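Local coordinates for protein-arginine-phosphatase (Bacillus subtilis subsp. subtilis, PDB 4KK3), which removes phosphate from phosphoarginine residues of many proteins, counteracting the arginine kinase McsB, and shows almost no activity toward phosphoserine, phosphothreonine or phosphotyrosine peptides, at residues Thr11-Met16 / Leu117-Gly122; Pro49-Ala54 / Asp125-Thr130. All coordinates share one frame; numbering follows the deposited sequence.

Interaction 1: Thr11-Met16 / Leu117-Gly122. With PO4 (phosphate ion), chain B.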
# COMPACT_ATOMS: atom_id res chain seq x y z
N THR A 11 0.81 9.38 -2.84
CA THR A 11 1.77 10.28 -2.19
C THR A 11 1.95 10.01 -0.70
O THR A 11 2.99 10.36 -0.13
CB THR A 11 1.39 11.77 -2.38
OG1 THR A 11 0.10 12.01 -1.81
CG2 THR A 11 1.37 12.13 -3.86
N CYS A 12 0.97 9.39 -0.06
CA CYS A 12 1.07 9.16 1.38
C CYS A 12 0.95 7.69 1.82
O CYS A 12 1.94 7.07 2.20
CB CYS A 12 0.06 10.00 2.14
SG CYS A 12 0.04 11.76 1.67
N ARG A 13 -0.25 7.15 1.76
CA ARG A 13 -0.52 5.82 2.33
C ARG A 13 0.16 4.68 1.58
O ARG A 13 0.89 3.89 2.19
CB ARG A 13 -2.03 5.54 2.35
CG ARG A 13 -2.76 6.11 3.55
CD ARG A 13 -4.29 6.16 3.27
NE ARG A 13 -4.57 6.91 2.05
CZ ARG A 13 -5.80 7.08 1.56
NH1 ARG A 13 -6.83 6.56 2.21
NH2 ARG A 13 -5.98 7.78 0.45
N SER A 14 -0.09 4.57 0.28
CA SER A 14 0.52 3.47 -0.46
C SER A 14 2.05 3.53 -0.57
O SER A 14 2.68 2.47 -0.48
CB SER A 14 -0.19 3.12 -1.79
OG SER A 14 -0.08 4.12 -2.79
N PRO A 15 2.66 4.74 -0.72
CA PRO A 15 4.13 4.77 -0.66
C PRO A 15 4.66 4.42 0.73
O PRO A 15 5.71 3.77 0.81
CB PRO A 15 4.48 6.23 -1.00
CG PRO A 15 3.29 6.75 -1.73
CD PRO A 15 2.11 6.06 -1.10
N MSE A 16 3.99 4.85 1.79
CA MSE A 16 4.40 4.43 3.14
C MSE A 16 4.26 2.92 3.28
O MSE A 16 5.14 2.27 3.80
CB MSE A 16 3.60 5.14 4.24
CG MSE A 16 4.16 6.55 4.56
SE MSE A 16 3.40 7.32 6.21
CE MSE A 16 1.67 7.66 5.50
N LEU A 117 -7.55 5.48 6.66
CA LEU A 117 -8.00 6.83 6.26
C LEU A 117 -6.87 7.73 5.75
O LEU A 117 -5.71 7.62 6.19
CB LEU A 117 -8.74 7.50 7.41
CG LEU A 117 -9.97 6.76 7.93
CD1 LEU A 117 -10.61 7.52 9.07
CD2 LEU A 117 -10.95 6.57 6.78
N ASP A 118 -7.21 8.63 4.83
CA ASP A 118 -6.23 9.52 4.19
C ASP A 118 -5.63 10.52 5.20
O ASP A 118 -6.36 11.30 5.81
CB ASP A 118 -6.90 10.29 3.05
CG ASP A 118 -5.92 10.85 2.05
OD1 ASP A 118 -4.71 10.93 2.36
OD2 ASP A 118 -6.35 11.21 0.93
N PRO A 119 -4.30 10.49 5.39
CA PRO A 119 -3.68 11.47 6.28
C PRO A 119 -3.37 12.79 5.60
O PRO A 119 -2.95 13.70 6.30
CB PRO A 119 -2.35 10.79 6.65
CG PRO A 119 -2.00 10.05 5.41
CD PRO A 119 -3.33 9.52 4.87
N PHE A 120 -3.57 12.89 4.29
CA PHE A 120 -3.15 14.09 3.56
C PHE A 120 -3.75 15.36 4.15
O PHE A 120 -4.93 15.40 4.50
CB PHE A 120 -3.47 14.00 2.07
CG PHE A 120 -3.00 15.19 1.28
CD1 PHE A 120 -3.84 16.26 1.03
CD2 PHE A 120 -1.69 15.25 0.83
CE1 PHE A 120 -3.39 17.37 0.33
CE2 PHE A 120 -1.23 16.36 0.12
CZ PHE A 120 -2.09 17.41 -0.13
N GLY A 121 -2.92 16.40 4.27
CA GLY A 121 -3.36 17.66 4.85
C GLY A 121 -3.28 17.66 6.37
O GLY A 121 -3.50 18.70 6.99
N GLY A 122 -2.97 16.51 6.96
CA GLY A 122 -2.89 16.40 8.40
C GLY A 122 -1.52 16.74 8.94
O GLY A 122 -0.56 16.91 8.19
P PO4 B . -2.73 9.44 -0.37
O1 PO4 B . -2.56 8.47 0.75
O2 PO4 B . -2.97 10.83 0.21
O3 PO4 B . -4.00 9.06 -1.15
O4 PO4 B . -1.58 9.51 -1.33
O HOH W 1 -8.43 10.04 -0.34

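Interaction 2: Pro49-Ala54 / Asp125-Thr130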
# COMPACT_ATOMS: atom_id res chain seq x y z
N PRO A 49 6.08 15.56 2.29
CA PRO A 49 7.14 15.72 3.30
C PRO A 49 6.84 15.00 4.61
O PRO A 49 7.74 14.39 5.17
CB PRO A 49 7.17 17.23 3.52
CG PRO A 49 6.72 17.79 2.21
CD PRO A 49 5.67 16.84 1.70
N HIS A 50 5.60 15.05 5.08
CA HIS A 50 5.24 14.40 6.33
C HIS A 50 5.38 12.88 6.27
O HIS A 50 5.75 12.26 7.27
CB HIS A 50 3.81 14.75 6.75
CG HIS A 50 3.66 16.13 7.31
ND1 HIS A 50 4.74 16.91 7.68
CD2 HIS A 50 2.56 16.87 7.57
CE1 HIS A 50 4.30 18.07 8.14
NE2 HIS A 50 2.98 18.07 8.08
N ALA A 51 5.06 12.29 5.12
CA ALA A 51 5.19 10.84 4.94
C ALA A 51 6.67 10.47 5.00
O ALA A 51 7.07 9.48 5.66
CB ALA A 51 4.57 10.40 3.62
N VAL A 52 7.47 11.27 4.32
CA VAL A 52 8.92 11.08 4.34
C VAL A 52 9.49 11.19 5.75
O VAL A 52 10.29 10.34 6.19
CB VAL A 52 9.64 12.07 3.40
CG1 VAL A 52 11.15 12.07 3.66
CG2 VAL A 52 9.35 11.71 1.95
N GLU A 53 9.07 12.22 6.47
CA GLU A 53 9.55 12.45 7.83
C GLU A 53 9.10 11.32 8.77
O GLU A 53 9.87 10.85 9.61
CB GLU A 53 9.09 13.83 8.34
CG GLU A 53 9.32 14.05 9.84
CD GLU A 53 8.97 15.45 10.30
OE1 GLU A 53 8.36 16.22 9.51
OE2 GLU A 53 9.29 15.80 11.45
N ALA A 54 7.86 10.86 8.60
CA ALA A 54 7.34 9.78 9.44
C ALA A 54 8.17 8.50 9.30
O ALA A 54 8.44 7.82 10.29
CB ALA A 54 5.87 9.51 9.08
N ASP A 125 1.75 14.39 13.28
CA ASP A 125 1.22 13.39 14.21
C ASP A 125 0.14 12.51 13.58
O ASP A 125 0.06 11.32 13.90
CB ASP A 125 0.74 14.04 15.50
CG ASP A 125 1.85 14.78 16.21
OD1 ASP A 125 2.81 14.12 16.67
OD2 ASP A 125 1.76 16.01 16.30
N ILE A 126 -0.67 13.08 12.69
CA ILE A 126 -1.64 12.28 11.93
C ILE A 126 -0.90 11.24 11.08
O ILE A 126 -1.27 10.06 11.05
CB ILE A 126 -2.51 13.16 11.01
CG1 ILE A 126 -3.43 14.06 11.83
CG2 ILE A 126 -3.36 12.29 10.07
CD1 ILE A 126 -4.50 13.30 12.59
N TYR A 127 0.14 11.69 10.38
CA TYR A 127 0.95 10.78 9.57
C TYR A 127 1.63 9.69 10.38
O TYR A 127 1.71 8.55 9.93
CB TYR A 127 2.02 11.55 8.80
CG TYR A 127 1.55 12.15 7.51
CD1 TYR A 127 0.81 13.32 7.50
CD2 TYR A 127 1.86 11.56 6.29
CE1 TYR A 127 0.38 13.88 6.33
CE2 TYR A 127 1.44 12.13 5.10
CZ TYR A 127 0.70 13.28 5.13
OH TYR A 127 0.27 13.85 3.95
N LYS A 128 2.12 10.03 11.57
CA LYS A 128 2.80 9.02 12.37
C LYS A 128 1.81 7.97 12.85
O LYS A 128 2.16 6.80 12.97
CB LYS A 128 3.57 9.65 13.54
CG LYS A 128 4.75 10.48 13.08
CD LYS A 128 5.52 11.03 14.27
CE LYS A 128 6.52 12.09 13.87
NZ LYS A 128 7.44 12.44 14.99
N GLN A 129 0.57 8.38 13.10
CA GLN A 129 -0.50 7.44 13.45
C GLN A 129 -0.82 6.51 12.27
O GLN A 129 -0.99 5.31 12.46
CB GLN A 129 -1.75 8.20 13.91
CG GLN A 129 -1.55 8.97 15.21
CD GLN A 129 -2.77 9.78 15.61
OE1 GLN A 129 -2.85 10.98 15.37
NE2 GLN A 129 -3.74 9.11 16.24
N THR A 130 -0.88 7.07 11.07
CA THR A 130 -1.07 6.27 9.86
C THR A 130 0.09 5.29 9.69
O THR A 130 -0.11 4.10 9.42
CB THR A 130 -1.16 7.16 8.63
OG1 THR A 130 -2.29 8.02 8.76
CG2 THR A 130 -1.31 6.32 7.37

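Interaction 1: Thr11-Met16 / Leu117-Gly122
R13 and D118 face each other beside a bound phosphate ion, where the phosphate-binding loop (P-loop) of the low molecular weight phosphatase fold meets the loop that carries the proton donor/acceptor D118. The ion probably comes from the crystallisation liquor, yet it occupies the substrate site, where R13 touches the nucleophile C7. R13 grips it with two side-chain N-H groups: NE reaches phosphate O1 at 2.9 Å and NH2 reaches phosphate O3 at 2.8 Å, so that the phosphorus lies in the guanidinium plane, at its edge. The backbone N of R13, at the start of helix 13-28, also donates to O1, while the backbone N atoms of T11 and C12 and the hydroxyl of T11, a residue important for substrate discrimination, converge on O4. D118 comes at the anion from the other segment, OD1 lying 2.8 Å from phosphate O2.

Between D118 and R13, probably also an active-site residue, the carboxylate and guanidinium planes are stacked, only 12° apart. The salt bridge from R13 NH2 to D118 OD2, 3.5 Å long, is therefore a matter of charge alone, with OD2 well out of the guanidinium plane. A water donates to OD2 and accepts a weak bond from NH2.

Further out, R13 NH1 is held by the carbonyl of V116, which helps fix the guanidinium's rotation. The P119 ring packs against R13 CG and C12 CB. C12 is the N-cap residue of helix 13-28, and its SG sits at the edge of the F120 ring, 4.0 Å from CD2. An Asx turn orients D118: with CG anti to the backbone N (chi1 -160°), its OD1 accepts from F120 N at 3.0 Å, the donor standing above the carboxylate plane.

Interaction 2: Pro49-Ala54 / Asp125-Thr130
H50 packs on the ring of Y127 where the short helix 49-56 lies against the long helix 124-145 in the low molecular weight phosphatase fold. Over these segments the axes approach to 9.0 Å and cross at -56°.

Aromatic contacts dominate. H50 CB stands almost directly above the middle of the Y127 ring, 3.4 Å from the centroid, in a CH-pi contact. Beyond it the imidazole turns its edge toward the same phenol ring as an offset edge-to-face pair, with the planes at 73°. Y127 CG lies anti to its own carbonyl carbon, beside the backbone N; this chi1 (-84°) carries the ring across to helix 49-56, and chi2 turns a face to H50. The backbone also approaches the ring, with A51 N 3.5 Å from Y127 CD2.

Apolar packing extends the contact along the helix. A51 CB touches Y127 CE2 at 3.9 Å. One turn after H50, A54 CB meets Y127 CB and the aliphatic part of K128, at CG. M16 of helix 13-28 packs against both A51 and Y127.

Polar groups find their partners outside the two segments. The extended K128 chain carries its ammonium to a salt bridge with E57, while E53 OE2 remains 5.2 Å from K128 NZ. At the far end of the tyrosine ring, Y127 OH makes a weak hydrogen bond with T48 OG1, the same hydroxyl oxygen that is weakly bonded to A51 N.

How the interactions relate
From the N terminus, strand 2-7 leads into the phosphate-binding loop and helix 13-28, the first half of interaction 1; helix 49-56 then supplies the first half of interaction 2. After the remaining strands, 117-122 returns to 11-16 and closes a loop of 100 intervening residues, and 125-130 returns to 49-54 across 70. The segments alternate, so the two closures cross. Together they tie the active-site loops and helix 13-28 to helices 49-56 and 124-145. Their centres are 8 Å apart, and Y127 bridges them: its OH lies 3.1 Å from C12 SG, and its CE1 is 3.3 Å from P119 O.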